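Local coordinates for protein putative isomerase YbhH (Escherichia coli, PDB 6OTV) that is an uncharacterised member of the PrpF family that probably acts as an isomerase, though neither its substrate nor its reaction is established, at residues A[115-120]-A[134-139]; A[130-135]-A[157-162]; A[96-101]-A[335-340]; A[63-68]-A[107-112]; A[4-9]-A[17-22]. One frame throughout, in Å; residues are numbered along the deposited sequence.

Contact 1: residues A[115-120]-A[134-139]; sequences PVTRVR and VQTPNG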
# COMPACT_ATOMS: atom_id res chain seq x y z
N PRO A 115 -9.72 -18.09 8.27
CA PRO A 115 -10.48 -17.68 9.46
C PRO A 115 -10.29 -16.20 9.81
O PRO A 115 -10.80 -15.74 10.83
CB PRO A 115 -9.91 -18.57 10.56
CG PRO A 115 -8.48 -18.75 10.16
CD PRO A 115 -8.45 -18.73 8.64
N VAL A 116 -9.55 -15.48 8.97
CA VAL A 116 -9.28 -14.06 9.16
C VAL A 116 -9.50 -13.35 7.83
O VAL A 116 -9.27 -13.93 6.76
CB VAL A 116 -7.85 -13.82 9.70
CG1 VAL A 116 -7.52 -12.34 9.77
CG2 VAL A 116 -7.69 -14.45 11.08
N THR A 117 -9.96 -12.11 7.90
CA THR A 117 -10.15 -11.27 6.73
C THR A 117 -9.28 -10.03 6.87
O THR A 117 -9.39 -9.29 7.85
CB THR A 117 -11.61 -10.87 6.56
OG1 THR A 117 -12.42 -12.05 6.44
CG2 THR A 117 -11.79 -10.00 5.32
N ARG A 118 -8.40 -9.81 5.89
CA ARG A 118 -7.56 -8.62 5.86
C ARG A 118 -8.34 -7.46 5.24
O ARG A 118 -9.00 -7.63 4.20
CB ARG A 118 -6.29 -8.89 5.05
CG ARG A 118 -5.49 -10.08 5.54
CD ARG A 118 -4.31 -10.38 4.63
NE ARG A 118 -3.25 -9.37 4.73
CZ ARG A 118 -2.12 -9.40 4.03
NH1 ARG A 118 -1.90 -10.38 3.17
NH2 ARG A 118 -1.22 -8.44 4.20
N VAL A 119 -8.28 -6.30 5.88
CA VAL A 119 -8.96 -5.10 5.39
C VAL A 119 -7.95 -3.97 5.32
O VAL A 119 -7.39 -3.57 6.35
CB VAL A 119 -10.15 -4.70 6.27
CG1 VAL A 119 -10.86 -3.49 5.67
CG2 VAL A 119 -11.11 -5.87 6.45
N ARG A 120 -7.72 -3.45 4.12
CA ARG A 120 -6.81 -2.32 3.92
C ARG A 120 -7.59 -1.02 4.08
O ARG A 120 -8.49 -0.72 3.29
CB ARG A 120 -6.16 -2.40 2.54
CG ARG A 120 -5.12 -3.49 2.44
CD ARG A 120 -3.76 -2.96 2.86
NE ARG A 120 -2.81 -4.03 3.12
CZ ARG A 120 -1.51 -3.94 2.89
NH1 ARG A 120 -1.00 -2.82 2.38
NH2 ARG A 120 -0.71 -4.96 3.16
N VAL A 134 -9.35 -9.05 10.87
CA VAL A 134 -10.61 -9.30 11.56
C VAL A 134 -10.82 -10.80 11.68
O VAL A 134 -10.66 -11.54 10.70
CB VAL A 134 -11.79 -8.64 10.81
CG1 VAL A 134 -13.10 -8.94 11.52
CG2 VAL A 134 -11.56 -7.14 10.68
N GLN A 135 -11.18 -11.25 12.88
CA GLN A 135 -11.57 -12.64 13.09
C GLN A 135 -12.86 -12.92 12.32
O GLN A 135 -13.92 -12.37 12.64
CB GLN A 135 -11.76 -12.91 14.58
CG GLN A 135 -10.51 -12.67 15.42
CD GLN A 135 -9.37 -13.59 15.04
OE1 GLN A 135 -9.59 -14.74 14.67
NE2 GLN A 135 -8.15 -13.08 15.14
N THR A 136 -12.77 -13.76 11.30
CA THR A 136 -13.92 -14.14 10.48
C THR A 136 -13.94 -15.65 10.28
O THR A 136 -13.67 -16.15 9.19
CB THR A 136 -13.91 -13.41 9.14
OG1 THR A 136 -12.62 -13.56 8.52
CG2 THR A 136 -14.21 -11.93 9.32
N PRO A 137 -14.25 -16.41 11.33
CA PRO A 137 -14.39 -17.86 11.16
C PRO A 137 -15.57 -18.19 10.25
O PRO A 137 -16.69 -17.73 10.48
CB PRO A 137 -14.61 -18.38 12.59
CG PRO A 137 -15.12 -17.20 13.35
CD PRO A 137 -14.45 -16.00 12.73
N ASN A 138 -15.30 -18.97 9.21
CA ASN A 138 -16.29 -19.34 8.20
C ASN A 138 -16.88 -18.12 7.50
O ASN A 138 -18.03 -18.14 7.05
CB ASN A 138 -17.41 -20.19 8.81
CG ASN A 138 -16.90 -21.53 9.32
OD1 ASN A 138 -16.08 -22.18 8.68
ND2 ASN A 138 -17.40 -21.95 10.48
N GLY A 139 -16.09 -17.05 7.39
CA GLY A 139 -16.52 -15.86 6.67
C GLY A 139 -17.50 -14.98 7.40
O GLY A 139 -18.13 -14.13 6.77
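The open end of the β hairpin made by strands 116-123 and 129-135, part of a lobe of the diaminopimelate-epimerase-like fold, sets V116 and T117 against V134, Q135 and T136. T117 and V134 are an antiparallel hydrogen-bonded pair. T117 N donates to V134 O over 2.9 Å in the carbonyl plane, and V134 N answers T117 O almost straight (3.0 Å, 176° at the hydrogen). V116 and Q135 are the next, non-hydrogen-bonded pair; V116 CG1 sits 3.4 Å from V134 O, while CG2 only grazes Q135 OE1 at 4.1 Å, on a glutamine chain bent at chi2. Past the regular strand, T136 N still reaches P115 O (2.8 Å), but from 40° above the carbonyl plane. I105 of helix 94-106 packs on T117, V119, V134 and T136, and on the other face R118 forms a salt bridge with D72 of the second subunit. T136 OG1 stands between its own backbone N and carbonyl carbon (chi1 50°), turned to T117, and the two threonine side chains cross at about a right angle. T117 OG1 gives its proton to T136 OG1 at 2.6 Å, and T113 completes the link through its N to T117 OG1 and its O to T136 OG1.

Contact 2: residues A[130-135]-A[157-162]; sequences IEADVQ and APVALT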
# COMPACT_ATOMS: atom_id res chain seq x y z
N ILE A 130 -3.75 1.72 7.14
CA ILE A 130 -3.72 0.75 8.23
C ILE A 130 -4.36 -0.54 7.74
O ILE A 130 -5.39 -0.52 7.06
CB ILE A 130 -4.46 1.27 9.48
CG1 ILE A 130 -3.93 2.64 9.90
CG2 ILE A 130 -4.32 0.28 10.63
CD1 ILE A 130 -4.78 3.79 9.41
N GLU A 131 -3.75 -1.67 8.08
CA GLU A 131 -4.35 -2.97 7.83
C GLU A 131 -5.02 -3.47 9.11
O GLU A 131 -4.41 -3.45 10.18
CB GLU A 131 -3.32 -4.00 7.35
CG GLU A 131 -3.90 -5.41 7.26
CD GLU A 131 -3.00 -6.40 6.55
OE1 GLU A 131 -2.14 -5.97 5.75
OE2 GLU A 131 -3.16 -7.61 6.78
N ALA A 132 -6.27 -3.90 8.99
CA ALA A 132 -7.00 -4.52 10.08
C ALA A 132 -7.21 -6.00 9.76
O ALA A 132 -7.64 -6.35 8.66
CB ALA A 132 -8.35 -3.84 10.30
N ASP A 133 -6.89 -6.85 10.73
CA ASP A 133 -7.07 -8.29 10.60
C ASP A 133 -8.24 -8.70 11.49
O ASP A 133 -8.12 -8.67 12.72
CB ASP A 133 -5.79 -9.04 10.96
CG ASP A 133 -4.64 -8.68 10.03
OD1 ASP A 133 -4.90 -8.49 8.82
OD2 ASP A 133 -3.49 -8.58 10.50
N VAL A 134 -9.35 -9.05 10.87
CA VAL A 134 -10.61 -9.30 11.56
C VAL A 134 -10.82 -10.80 11.68
O VAL A 134 -10.66 -11.54 10.70
CB VAL A 134 -11.79 -8.64 10.81
CG1 VAL A 134 -13.10 -8.94 11.52
CG2 VAL A 134 -11.56 -7.14 10.68
N GLN A 135 -11.18 -11.25 12.88
CA GLN A 135 -11.57 -12.64 13.09
C GLN A 135 -12.86 -12.92 12.32
O GLN A 135 -13.92 -12.37 12.64
CB GLN A 135 -11.76 -12.91 14.58
CG GLN A 135 -10.51 -12.67 15.42
CD GLN A 135 -9.37 -13.59 15.04
OE1 GLN A 135 -9.59 -14.74 14.67
NE2 GLN A 135 -8.15 -13.08 15.14
N ALA A 157 -13.12 -10.51 20.87
CA ALA A 157 -12.22 -10.96 19.81
C ALA A 157 -11.16 -9.90 19.55
O ALA A 157 -11.47 -8.71 19.47
CB ALA A 157 -13.00 -11.25 18.53
N PRO A 158 -9.90 -10.29 19.40
CA PRO A 158 -8.86 -9.32 19.06
C PRO A 158 -8.95 -8.88 17.61
O PRO A 158 -9.27 -9.68 16.72
CB PRO A 158 -7.56 -10.08 19.33
CG PRO A 158 -7.92 -11.50 19.08
CD PRO A 158 -9.35 -11.65 19.56
N VAL A 159 -8.68 -7.60 17.37
CA VAL A 159 -8.48 -7.07 16.03
C VAL A 159 -7.09 -6.46 15.97
O VAL A 159 -6.72 -5.66 16.84
CB VAL A 159 -9.56 -6.03 15.65
CG1 VAL A 159 -9.74 -4.99 16.74
CG2 VAL A 159 -9.21 -5.37 14.32
N ALA A 160 -6.31 -6.88 14.98
CA ALA A 160 -4.94 -6.40 14.82
C ALA A 160 -4.92 -5.21 13.87
O ALA A 160 -5.48 -5.27 12.77
CB ALA A 160 -4.04 -7.52 14.29
N LEU A 161 -4.29 -4.13 14.31
CA LEU A 161 -4.18 -2.90 13.53
C LEU A 161 -2.70 -2.64 13.25
O LEU A 161 -1.94 -2.36 14.17
CB LEU A 161 -4.80 -1.72 14.27
CG LEU A 161 -6.27 -1.85 14.67
CD1 LEU A 161 -6.73 -0.60 15.40
CD2 LEU A 161 -7.14 -2.11 13.44
N THR A 162 -2.31 -2.75 11.98
CA THR A 162 -0.93 -2.57 11.56
C THR A 162 -0.81 -1.30 10.73
O THR A 162 -1.46 -1.17 9.68
CB THR A 162 -0.44 -3.77 10.75
OG1 THR A 162 -0.61 -4.97 11.52
CG2 THR A 162 1.03 -3.61 10.39
O HOH W 1 -3.01 -5.95 11.16
O HOH W 2 -6.65 -10.84 14.79
O HOH W 3 -11.32 -9.15 14.86
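A132 CB lies against L161 CD2 at 3.8 Å, the apolar centre of this antiparallel strand pair. In L161, chi1 of -58° directs the side chain along this face, CD1 continues the chain, and the branch CD2 turns to the A132 methyl. I130 CG2 flanks L161 CB at 4.2 Å and V159 CG2 borders the A132 methyl more loosely; L97 and S98 of helix 94-106 cover this side. Between the faces runs the backbone. E131 and T162 exchange two in-plane bonds, E131 N to T162 O being 2.8 Å. D133 N donates to A160 O (2.9 Å), but the return bond from A160 N is weak, as the strands begin to part. Further along, water 3 takes over, accepting from Q135 N and donating to P158 O (2.8 Å). The opposite face is polar: water 1 joins D133 OD2 (2.8 Å) to T162 OG1 (2.6 Å). E131 OE2 and D133 OD1, two acceptors, approach each other without bonding. The pair is thus two-sided, with a hydrophobic face for the helix and a charged, hydrated face whose glutamate is salt-bridged to R118 and R120 of strand 116-123; they probably ease the closeness of the two carboxylates.

Contact 3: residues A[96-101]-A[335-340]; sequences MLSGVG and VIRTTR. With EDO (1,2-ethanediol), chain E; EDO (1,2-ethanediol), chain N.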
# COMPACT_ATOMS: atom_id res chain seq x y z
N MET A 96 -11.53 4.01 17.34
CA MET A 96 -12.64 3.84 16.40
C MET A 96 -12.20 3.07 15.17
O MET A 96 -13.00 2.35 14.57
CB MET A 96 -13.21 5.20 16.00
CG MET A 96 -13.95 5.91 17.12
SD MET A 96 -15.52 5.12 17.54
CE MET A 96 -16.57 5.72 16.21
N LEU A 97 -10.92 3.19 14.80
CA LEU A 97 -10.37 2.39 13.71
C LEU A 97 -10.59 0.90 13.93
O LEU A 97 -10.73 0.14 12.97
CB LEU A 97 -8.88 2.71 13.55
CG LEU A 97 -8.07 2.03 12.45
CD1 LEU A 97 -8.62 2.38 11.08
CD2 LEU A 97 -6.62 2.45 12.58
N SER A 98 -10.65 0.47 15.20
CA SER A 98 -10.81 -0.95 15.51
C SER A 98 -12.10 -1.51 14.94
O SER A 98 -12.18 -2.71 14.67
CB SER A 98 -10.78 -1.17 17.02
OG SER A 98 -9.78 -0.37 17.63
N GLY A 99 -13.13 -0.68 14.77
CA GLY A 99 -14.39 -1.16 14.25
C GLY A 99 -14.57 -1.09 12.75
O GLY A 99 -15.52 -1.66 12.22
N VAL A 100 -13.65 -0.41 12.05
CA VAL A 100 -13.85 -0.15 10.63
C VAL A 100 -13.89 -1.45 9.84
O VAL A 100 -14.78 -1.67 9.00
CB VAL A 100 -12.75 0.79 10.10
CG1 VAL A 100 -12.83 0.91 8.58
CG2 VAL A 100 -12.88 2.17 10.75
N GLY A 101 -12.93 -2.35 10.09
CA GLY A 101 -12.84 -3.57 9.31
C GLY A 101 -14.06 -4.45 9.45
O GLY A 101 -14.61 -4.94 8.45
N VAL A 335 -0.89 -2.89 16.77
CA VAL A 335 -1.55 -2.84 18.07
C VAL A 335 -2.75 -3.77 18.03
O VAL A 335 -3.41 -3.91 16.99
CB VAL A 335 -1.96 -1.40 18.44
CG1 VAL A 335 -2.86 -1.37 19.66
CG2 VAL A 335 -0.73 -0.54 18.67
N ILE A 336 -3.03 -4.44 19.15
CA ILE A 336 -4.23 -5.25 19.31
C ILE A 336 -5.30 -4.41 19.99
O ILE A 336 -5.03 -3.75 21.00
CB ILE A 336 -3.94 -6.53 20.11
CG1 ILE A 336 -2.83 -7.35 19.46
CG2 ILE A 336 -5.21 -7.36 20.26
CD1 ILE A 336 -3.22 -7.98 18.14
N ARG A 337 -6.50 -4.42 19.43
CA ARG A 337 -7.67 -3.81 20.05
C ARG A 337 -8.80 -4.84 20.06
O ARG A 337 -8.63 -5.98 19.63
CB ARG A 337 -8.10 -2.54 19.32
CG ARG A 337 -7.04 -1.45 19.21
CD ARG A 337 -7.04 -0.53 20.42
NE ARG A 337 -6.47 -1.17 21.59
CZ ARG A 337 -6.50 -0.65 22.81
NH1 ARG A 337 -7.09 0.52 23.02
NH2 ARG A 337 -5.95 -1.31 23.83
N THR A 338 -9.95 -4.42 20.58
CA THR A 338 -11.17 -5.19 20.45
C THR A 338 -12.29 -4.25 20.02
O THR A 338 -12.20 -3.03 20.20
CB THR A 338 -11.57 -5.90 21.75
OG1 THR A 338 -12.01 -4.93 22.71
CG2 THR A 338 -10.40 -6.69 22.33
N THR A 339 -13.33 -4.83 19.44
CA THR A 339 -14.48 -4.05 19.00
C THR A 339 -15.73 -4.88 19.21
O THR A 339 -15.67 -6.10 19.39
CB THR A 339 -14.33 -3.61 17.54
OG1 THR A 339 -15.38 -2.69 17.20
CG2 THR A 339 -14.40 -4.81 16.60
N ARG A 340 -16.88 -4.21 19.19
CA ARG A 340 -18.15 -4.91 19.33
C ARG A 340 -19.26 -4.08 18.70
O ARG A 340 -19.31 -2.86 18.90
CB ARG A 340 -18.48 -5.20 20.80
CG ARG A 340 -19.55 -6.26 21.00
CD ARG A 340 -19.84 -6.50 22.47
NE ARG A 340 -20.62 -5.42 23.06
CZ ARG A 340 -21.95 -5.34 23.01
NH1 ARG A 340 -22.64 -6.28 22.37
NH2 ARG A 340 -22.58 -4.32 23.58
C1 EDO E . -12.84 -6.81 25.33
O1 EDO E . -11.99 -5.70 25.00
C2 EDO E . -14.18 -6.26 25.80
O2 EDO E . -15.00 -7.28 26.39
C1 EDO N . -22.05 -9.81 19.92
O1 EDO N . -21.68 -8.98 21.03
C2 EDO N . -22.52 -8.93 18.76
O2 EDO N . -21.63 -7.81 18.62
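S98 turns OG anti to its carbonyl carbon (chi1 -41°), which lays the hydroxyl against the aliphatic base of R337, while T339 holds OG1 anti to its backbone N (chi1 -172°) and so brings that oxygen up to G99. Segment 96-101 of helix 94-106 crosses segment 335-340 of strand 332-344 at 66°, their axes 7.4 Å apart at the closest. In the diaminopimelate-epimerase-like fold each lobe wraps strands round a central helix, and this helix and strand meet in that way. S98 OG is 3.2 Å from R337 CB and also touches CG. Alongside, T339 CG2 packs on S98 O at 3.6 Å, and T339 OG1 approaches G99 CA to 3.5 Å, the backbone of the helix meeting the threonine directly. R337, bent at chi2 and chi3, leads its guanidinium away from residues 96-101 and back to its own strand, where NE gives I336 O a nearly straight bond (3.0 Å, 172°) lying in the guanidinium plane. No hydrogen bond spans the two segments directly. Instead, S98 OG bonds to N95 O, R337 NH1 to N95 OD1, and T339 OG1 to R10 O. The polar ends thus find their partners outside the two segments, and the buried interface itself consists of close van der Waals contact, with N95 linking helix start and strand through the arginine.

Contact 4: residues A[63-68]-A[107-112]; sequences ISRSSD and NGLIAA. With EDO (1,2-ethanediol), chain L.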
# COMPACT_ATOMS: atom_id res chain seq x y z
N ILE A 63 -17.55 5.42 6.67
CA ILE A 63 -16.88 4.35 5.95
C ILE A 63 -17.42 4.28 4.53
O ILE A 63 -18.62 4.45 4.29
CB ILE A 63 -17.06 2.99 6.66
CG1 ILE A 63 -16.86 3.14 8.18
CG2 ILE A 63 -16.13 1.95 6.08
CD1 ILE A 63 -15.50 3.66 8.57
N SER A 64 -16.52 4.01 3.58
CA SER A 64 -16.90 3.85 2.18
C SER A 64 -15.83 3.03 1.48
O SER A 64 -14.73 2.83 2.00
CB SER A 64 -17.07 5.20 1.49
OG SER A 64 -15.81 5.82 1.27
N ARG A 65 -16.16 2.54 0.29
CA ARG A 65 -15.15 1.93 -0.56
C ARG A 65 -14.09 2.95 -0.91
O ARG A 65 -14.38 4.12 -1.17
CB ARG A 65 -15.79 1.36 -1.83
CG ARG A 65 -16.60 0.10 -1.60
CD ARG A 65 -17.09 -0.50 -2.91
NE ARG A 65 -17.82 -1.74 -2.71
CZ ARG A 65 -19.13 -1.81 -2.47
NH1 ARG A 65 -19.85 -0.70 -2.41
NH2 ARG A 65 -19.71 -2.98 -2.30
N SER A 66 -12.83 2.52 -0.90
CA SER A 66 -11.72 3.46 -1.00
C SER A 66 -11.62 4.06 -2.40
O SER A 66 -11.77 3.36 -3.41
CB SER A 66 -10.41 2.78 -0.64
OG SER A 66 -9.34 3.70 -0.79
N SER A 67 -11.37 5.37 -2.45
CA SER A 67 -11.04 6.04 -3.69
C SER A 67 -9.60 5.78 -4.13
O SER A 67 -9.26 6.08 -5.27
CB SER A 67 -11.25 7.55 -3.54
OG SER A 67 -12.50 7.83 -2.94
N ASP A 68 -8.77 5.24 -3.24
CA ASP A 68 -7.37 4.95 -3.49
C ASP A 68 -7.22 3.49 -3.90
O ASP A 68 -7.76 2.61 -3.21
CB ASP A 68 -6.53 5.24 -2.25
CG ASP A 68 -5.04 5.23 -2.53
OD1 ASP A 68 -4.52 4.21 -3.02
OD2 ASP A 68 -4.38 6.26 -2.25
N ASN A 107 -21.19 -4.85 6.02
CA ASN A 107 -21.94 -4.04 5.07
C ASN A 107 -21.52 -4.29 3.63
O ASN A 107 -21.82 -3.47 2.75
CB ASN A 107 -21.80 -2.55 5.42
CG ASN A 107 -22.49 -2.20 6.73
OD1 ASN A 107 -23.67 -1.85 6.75
ND2 ASN A 107 -21.75 -2.29 7.83
N GLY A 108 -20.82 -5.39 3.36
CA GLY A 108 -20.53 -5.79 2.00
C GLY A 108 -19.54 -4.92 1.25
O GLY A 108 -19.52 -4.95 0.02
N LEU A 109 -18.71 -4.14 1.95
CA LEU A 109 -17.68 -3.35 1.29
C LEU A 109 -16.46 -4.18 0.90
O LEU A 109 -15.63 -3.70 0.12
CB LEU A 109 -17.25 -2.20 2.20
CG LEU A 109 -18.36 -1.24 2.62
CD1 LEU A 109 -17.79 -0.13 3.49
CD2 LEU A 109 -19.06 -0.67 1.40
N ILE A 110 -16.34 -5.40 1.42
CA ILE A 110 -15.23 -6.28 1.08
C ILE A 110 -15.66 -7.71 1.40
O ILE A 110 -16.41 -7.95 2.35
CB ILE A 110 -13.94 -5.89 1.84
CG1 ILE A 110 -12.79 -6.85 1.50
CG2 ILE A 110 -14.19 -5.84 3.35
CD1 ILE A 110 -11.50 -6.54 2.22
N ALA A 111 -15.21 -8.65 0.57
CA ALA A 111 -15.54 -10.05 0.78
C ALA A 111 -14.74 -10.62 1.94
O ALA A 111 -13.57 -10.30 2.13
CB ALA A 111 -15.27 -10.85 -0.49
N ALA A 112 -15.38 -11.49 2.72
CA ALA A 112 -14.74 -12.12 3.86
C ALA A 112 -13.99 -13.37 3.44
O ALA A 112 -14.41 -14.09 2.53
CB ALA A 112 -15.78 -12.48 4.93
C1 EDO L . -20.25 2.62 -0.18
O1 EDO L . -18.90 2.96 -0.53
C2 EDO L . -20.68 3.41 1.05
O2 EDO L . -20.57 4.81 0.79
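I63, near the end of strand 59-65, meets L109 in the loop that follows the central helix 94-106 of the lobe. That helix closes in a Schellman motif with G108, at positive phi, as the C' residue: L109 N returns to A104 O and G108 N to I105 O. The turn sends L109 back over the strand end. I63 sets CG2 against L109 CD1 at 3.7 Å, the two side chains crossing at about a right angle, while the rest of the isoleucine leads toward V100 and F103 of the helix. S64 faces away from the loop; its backbone alone borders L109, with S64 C 4.2 Å from CD1. R65 makes the outer part of the contact. Its chain is extended from CG to NE, long enough to carry the guanidinium over the leucine. L109 CD2 then lies over one guanidinium face, 3.9 Å above the plane and displaced toward the rim, an apolar cover for a flat cationic group. R65 NH2 is 3.0 Å from G108 O, yet the angle is too poor for a hydrogen bond. A 1,2-ethanediol, probably from the crystallisation liquor, lies beside them: R65 N donates to its O1 (2.9 Å, 172°), and its C1 touches L109 CD2. E324 of the second subunit packs on R65, so this surface patch borders the dimer partner. Beyond the strand the chain bends in an ST turn, in which S66 OG accepts from D68 N at 2.9 Å and also bonds to D74 OD1.

Contact 5: residues A[4-9]-A[17-22]; sequences IPCVMM and AFLLAE. With EDO (1,2-ethanediol), chain L.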
# COMPACT_ATOMS: atom_id res chain seq x y z
N ILE A 4 -31.64 8.30 9.29
CA ILE A 4 -30.45 7.78 8.61
C ILE A 4 -30.07 6.42 9.20
O ILE A 4 -30.13 6.24 10.42
CB ILE A 4 -29.28 8.78 8.71
CG1 ILE A 4 -28.04 8.25 8.00
CG2 ILE A 4 -28.96 9.10 10.17
CD1 ILE A 4 -26.88 9.23 8.00
N PRO A 5 -29.72 5.44 8.37
CA PRO A 5 -29.20 4.17 8.91
C PRO A 5 -27.92 4.40 9.70
O PRO A 5 -27.08 5.22 9.32
CB PRO A 5 -28.94 3.33 7.65
CG PRO A 5 -29.84 3.92 6.61
CD PRO A 5 -29.89 5.39 6.91
N CYS A 6 -27.79 3.67 10.80
CA CYS A 6 -26.66 3.89 11.70
C CYS A 6 -26.35 2.61 12.46
O CYS A 6 -27.23 1.78 12.71
CB CYS A 6 -26.97 5.03 12.67
SG CYS A 6 -25.65 5.41 13.84
N VAL A 7 -25.08 2.45 12.81
CA VAL A 7 -24.59 1.34 13.61
C VAL A 7 -23.71 1.91 14.72
O VAL A 7 -22.72 2.60 14.43
CB VAL A 7 -23.80 0.31 12.78
CG1 VAL A 7 -23.17 -0.74 13.68
CG2 VAL A 7 -24.69 -0.35 11.73
N MET A 8 -24.07 1.65 15.97
CA MET A 8 -23.21 2.00 17.09
C MET A 8 -22.28 0.83 17.38
O MET A 8 -22.73 -0.31 17.47
CB MET A 8 -24.01 2.34 18.35
CG MET A 8 -23.17 2.75 19.54
SD MET A 8 -24.16 3.03 21.03
CE MET A 8 -25.20 4.38 20.50
N MET A 9 -21.00 1.13 17.50
CA MET A 9 -20.01 0.13 17.85
C MET A 9 -19.09 0.70 18.93
O MET A 9 -18.80 1.90 18.95
CB MET A 9 -19.16 -0.30 16.65
CG MET A 9 -19.94 -0.83 15.46
SD MET A 9 -18.83 -1.42 14.17
CE MET A 9 -18.17 -2.90 14.94
N ALA A 17 -21.03 6.34 16.34
CA ALA A 17 -21.77 5.92 15.16
C ALA A 17 -20.83 5.53 14.03
O ALA A 17 -19.83 6.20 13.78
CB ALA A 17 -22.71 7.03 14.67
N PHE A 18 -21.18 4.44 13.36
CA PHE A 18 -20.52 4.01 12.13
C PHE A 18 -21.51 4.16 10.99
O PHE A 18 -22.60 3.57 11.03
CB PHE A 18 -20.01 2.57 12.26
CG PHE A 18 -18.75 2.45 13.09
CD1 PHE A 18 -18.78 2.64 14.46
CD2 PHE A 18 -17.53 2.15 12.48
CE1 PHE A 18 -17.62 2.53 15.22
CE2 PHE A 18 -16.38 2.04 13.24
CZ PHE A 18 -16.42 2.24 14.60
N LEU A 19 -21.15 4.97 10.00
CA LEU A 19 -22.05 5.37 8.93
C LEU A 19 -21.41 5.10 7.58
O LEU A 19 -20.19 5.15 7.44
CB LEU A 19 -22.40 6.87 9.04
CG LEU A 19 -22.97 7.35 10.37
CD1 LEU A 19 -22.99 8.87 10.43
CD2 LEU A 19 -24.37 6.78 10.59
N LEU A 20 -22.25 4.80 6.60
CA LEU A 20 -21.82 4.72 5.21
C LEU A 20 -21.89 6.10 4.59
O LEU A 20 -22.87 6.83 4.76
CB LEU A 20 -22.70 3.74 4.42
CG LEU A 20 -22.60 2.27 4.79
CD1 LEU A 20 -23.70 1.49 4.09
CD2 LEU A 20 -21.24 1.72 4.42
N ALA A 21 -20.84 6.46 3.84
CA ALA A 21 -20.79 7.78 3.22
C ALA A 21 -21.93 7.99 2.23
O ALA A 21 -22.29 9.14 1.96
CB ALA A 21 -19.44 7.98 2.53
N GLU A 22 -22.50 6.91 1.69
CA GLU A 22 -23.66 7.03 0.80
C GLU A 22 -24.79 7.82 1.46
O GLU A 22 -25.50 8.57 0.79
CB GLU A 22 -24.18 5.65 0.42
CG GLU A 22 -23.44 4.94 -0.69
CD GLU A 22 -23.96 3.53 -0.88
OE1 GLU A 22 -24.75 3.07 -0.03
OE2 GLU A 22 -23.57 2.88 -1.88
C1 EDO L . -20.25 2.62 -0.18
O1 EDO L . -18.90 2.96 -0.53
C2 EDO L . -20.68 3.41 1.05
O2 EDO L . -20.57 4.81 0.79
O HOH W 4 -25.10 4.64 7.41
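V7 and F18 form the hydrogen-bonded pair of a β hairpin, strands 3-11 and 14-20, at the N-terminal start of the barrel-like lobe; residues 4-9 and 17-20 run antiparallel with their axes 143° apart. The two bonds of the pair are unequal. F18 N to V7 O is short, 2.6 Å, and close to the line of the V7 carbonyl, whereas V7 N to F18 O stretches to 3.3 Å. Toward P5 and L20 the strands part and a water bridges them, donating to P5 O (2.8 Å) and accepting from L20 N. The aromatic contact lies on the V7-F18 face. M9 keeps CG anti to its carbonyl carbon (chi1 -56°) and bends at chi3, so that its chain crosses the phenyl ring at about a right angle. SD stands over the ring face, 4.0 Å from the centroid and 9° off the normal, a Met-aromatic contact centred on the ring. M9 CB meets the ring atom CE1 of F18 at 3.5 Å, and the edge of the same ring comes near V7 O. On the reverse face C6 SG, anti to its backbone N, rests against both A17 CB (3.5 Å) and L19 CD2 (3.8 Å). Each face has its own helix. F103 of helix 94-106 packs on V7, M9 and L20, and M96 on F18; L35, I38 and M39 of helix 28-39 cover I4, A17 and L19. Strand 332-344 runs beside strand 3-11, pairing through M8 with I342 and F343.

In the fold
Helix 94-106 unites the set: contact 3 crosses it directly, strands of contacts 1, 2 and 5 lay side chains on it, and contact 4 uses the loop at its end. Contacts 3 and 5 are buried and contact 4 lies at the surface, with contacts 1 and 2 between. Contacts 1 and 2 share strand 129-135, contact 2 reaches strand 332-344 of contact 3 through strand 158-163, and contacts 4 and 5 are joined by backbone bonds of I63. Backbone hydrogen bonds join the strand pairs, with hydroxyls added in contact 1, waters in 2 and a Met-aromatic contact in 5; contact 3 is van der Waals packing, and contact 4 sets arginine on leucine. Contacts 1 and 4 border the second subunit.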